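Side-chain contact in bromodomain adjacent to zinc finger domain protein 2B (Homo sapiens, PDB 4QF3), which probably reads histone H3 tails through its zinc-binding PHD finger, as a chromatin regulator related to the TIP5 subunit of the remodeling complex NoRC: residues L20-D25 against C31-H36. Sequence-based numbering, arbitrary orientation.
Sequences LLLLCD and CHTYCH. With ZN (zinc ion), chain C; ZN (zinc ion), chain D.
The imidazole of His32, a zinc ligand, is sandwiched: methyl CD1 of Leu21 sits over one face, 3.9 Å from the ring centroid and only 12° off its normal, a CH-pi contact, while the hydroxyl of Tyr34 lies over the opposite face. In Leu21, chi1 of 177° carries CG toward the ring side and chi2 of 61° puts CD1 over the ring. His32 ND1 binds the zinc at 2.1 Å, with Cys35, Cys9 and Cys12 completing the site; His32 NE2 is held by the backbone O of Asp16. Leu21 and His32 are a non-hydrogen-bonded pair of the antiparallel hairpin formed by 21-23 and 30-32. Leu22 and Cys31 exchange both backbone bonds, and Leu20 O takes Thr33 N at 2.9 Å. Leu20 O also lies 3.2 Å from His32 CA, a CA-H...O contact. Leu20 sets CD1 against the edge of the Tyr34 ring, 3.9 Å from Tyr34 CE2. Shortened to an alanine here, the side chain keeps CB beside Thr33 OG1 but loses that methyl, and the tyrosine ring would probably be freer to shift over His32. Leu22 crosses Thr33 CG2 on the other side of the sheet. Cys24 binds the second zinc with Cys27, Cys50 and Cys53, so the hairpin serves both interleaved (cross-brace) sites of the PHD finger, and the Leu21 methyl, Tyr34 hydroxyl and Asp16 carbonyl probably help hold the histidine's rotation for metal binding.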
loop_
_atom_site.group_PDB
_atom_site.type_symbol
_atom_site.label_atom_id
_atom_site.label_comp_id
_atom_site.label_asym_id
_atom_site.label_seq_id
_atom_site.Cartn_x
_atom_site.Cartn_y
_atom_site.Cartn_z
ATOM N N LEU A 20 -4.231 5.217 -6.084
ATOM C CA LEU A 20 -3.775 3.859 -6.358
ATOM C C LEU A 20 -2.654 3.418 -5.400
ATOM O O LEU A 20 -2.210 2.256 -5.452
ATOM C CB LEU A 20 -3.280 3.740 -7.803
ATOM C CG LEU A 20 -4.356 4.052 -8.874
ATOM C CD1 LEU A 20 -3.707 4.011 -10.254
ATOM C CD2 LEU A 20 -5.566 3.132 -8.797
ATOM N N LEU A 21 -2.201 4.335 -4.558
ATOM C CA LEU A 21 -1.172 4.027 -3.600
ATOM C C LEU A 21 -1.855 3.529 -2.324
ATOM O O LEU A 21 -2.333 4.296 -1.462
ATOM C CB LEU A 21 -0.281 5.264 -3.394
ATOM C CG LEU A 21 0.812 5.156 -2.359
ATOM C CD1 LEU A 21 1.764 4.058 -2.735
ATOM C CD2 LEU A 21 1.562 6.491 -2.285
ATOM N N LEU A 22 -1.919 2.215 -2.236
ATOM C CA LEU A 22 -2.588 1.525 -1.107
ATOM C C LEU A 22 -1.825 1.585 0.205
ATOM O O LEU A 22 -0.658 1.161 0.238
ATOM C CB LEU A 22 -2.882 0.066 -1.498
ATOM C CG LEU A 22 -3.589 -0.149 -2.825
ATOM C CD1 LEU A 22 -3.874 -1.627 -2.904
ATOM C CD2 LEU A 22 -4.848 0.698 -3.026
ATOM N N LEU A 23 -2.469 2.109 1.239
ATOM C CA LEU A 23 -1.826 2.330 2.520
ATOM C C LEU A 23 -2.368 1.308 3.463
ATOM O O LEU A 23 -3.607 1.207 3.671
ATOM C CB LEU A 23 -2.104 3.745 3.051
ATOM C CG LEU A 23 -1.994 4.868 2.018
ATOM C CD1 LEU A 23 -2.457 6.214 2.579
ATOM C CD2 LEU A 23 -0.564 4.935 1.495
ATOM N N CYS A 24 -1.454 0.564 4.067
ATOM C CA CYS A 24 -1.800 -0.553 4.934
ATOM C C CYS A 24 -2.252 -0.058 6.303
ATOM O O CYS A 24 -1.517 0.675 6.954
ATOM C CB CYS A 24 -0.671 -1.556 5.116
ATOM S SG CYS A 24 -1.140 -2.975 6.165
ATOM N N ASP A 25 -3.422 -0.523 6.734
ATOM C CA ASP A 25 -3.953 -0.100 8.042
ATOM C C ASP A 25 -3.168 -0.743 9.162
ATOM O O ASP A 25 -3.169 -0.236 10.299
ATOM C CB ASP A 25 -5.410 -0.499 8.181
ATOM C CG ASP A 25 -6.327 0.651 8.016
ATOM O OD1 ASP A 25 -6.685 1.253 9.049
ATOM O OD2 ASP A 25 -6.660 0.958 6.862
ATOM N N CYS A 31 1.915 0.719 -1.173
ATOM C CA CYS A 31 2.300 0.094 -2.407
ATOM C C CYS A 31 1.246 0.358 -3.459
ATOM O O CYS A 31 0.046 0.167 -3.210
ATOM C CB CYS A 31 2.494 -1.403 -2.208
ATOM S SG CYS A 31 3.274 -2.297 -3.579
ATOM N N HIS A 32 1.663 0.761 -4.651
ATOM C CA HIS A 32 0.671 0.967 -5.728
ATOM C C HIS A 32 0.042 -0.327 -6.216
ATOM O O HIS A 32 0.697 -1.353 -6.267
ATOM C CB HIS A 32 1.351 1.559 -6.958
ATOM C CG HIS A 32 1.831 2.977 -6.766
ATOM N ND1 HIS A 32 3.167 3.325 -6.750
ATOM C CD2 HIS A 32 1.133 4.124 -6.572
ATOM C CE1 HIS A 32 3.268 4.640 -6.605
ATOM N NE2 HIS A 32 2.049 5.146 -6.491
ATOM N N THR A 33 -1.230 -0.232 -6.591
ATOM C CA THR A 33 -1.907 -1.371 -7.165
ATOM C C THR A 33 -1.047 -2.018 -8.272
ATOM O O THR A 33 -0.882 -3.261 -8.346
ATOM C CB THR A 33 -3.238 -0.870 -7.760
ATOM O OG1 THR A 33 -2.983 0.264 -8.599
ATOM C CG2 THR A 33 -4.279 -0.553 -6.717
ATOM N N TYR A 34 -0.456 -1.194 -9.153
ATOM C CA TYR A 34 0.242 -1.656 -10.343
ATOM C C TYR A 34 1.687 -2.034 -10.100
ATOM O O TYR A 34 2.369 -2.505 -11.001
ATOM C CB TYR A 34 0.152 -0.573 -11.438
ATOM C CG TYR A 34 0.607 0.811 -10.984
ATOM C CD1 TYR A 34 1.963 1.120 -10.835
ATOM C CD2 TYR A 34 -0.300 1.787 -10.680
ATOM C CE1 TYR A 34 2.366 2.371 -10.433
ATOM C CE2 TYR A 34 0.092 3.054 -10.305
ATOM C CZ TYR A 34 1.446 3.331 -10.162
ATOM O OH TYR A 34 1.813 4.615 -9.727
ATOM N N CYS A 35 2.145 -1.815 -8.864
ATOM C CA CYS A 35 3.490 -2.207 -8.413
ATOM C C CYS A 35 3.473 -3.542 -7.677
ATOM O O CYS A 35 4.506 -4.203 -7.620
ATOM C CB CYS A 35 4.152 -1.152 -7.502
ATOM S SG CYS A 35 4.607 0.334 -8.427
ATOM N N HIS A 36 2.305 -3.985 -7.174
ATOM C CA HIS A 36 2.171 -5.348 -6.716
ATOM C C HIS A 36 2.327 -6.337 -7.844
ATOM O O HIS A 36 2.016 -6.043 -9.002
ATOM C CB HIS A 36 0.784 -5.612 -6.153
ATOM C CG HIS A 36 0.560 -5.054 -4.802
ATOM N ND1 HIS A 36 0.854 -5.762 -3.658
ATOM C CD2 HIS A 36 0.050 -3.869 -4.400
ATOM C CE1 HIS A 36 0.522 -5.042 -2.604
ATOM N NE2 HIS A 36 0.025 -3.899 -3.026
HETATM ZN ZN ZN C . 4.847 2.001 -6.892
HETATM ZN ZN ZN D . 0.919 -4.063 6.345
#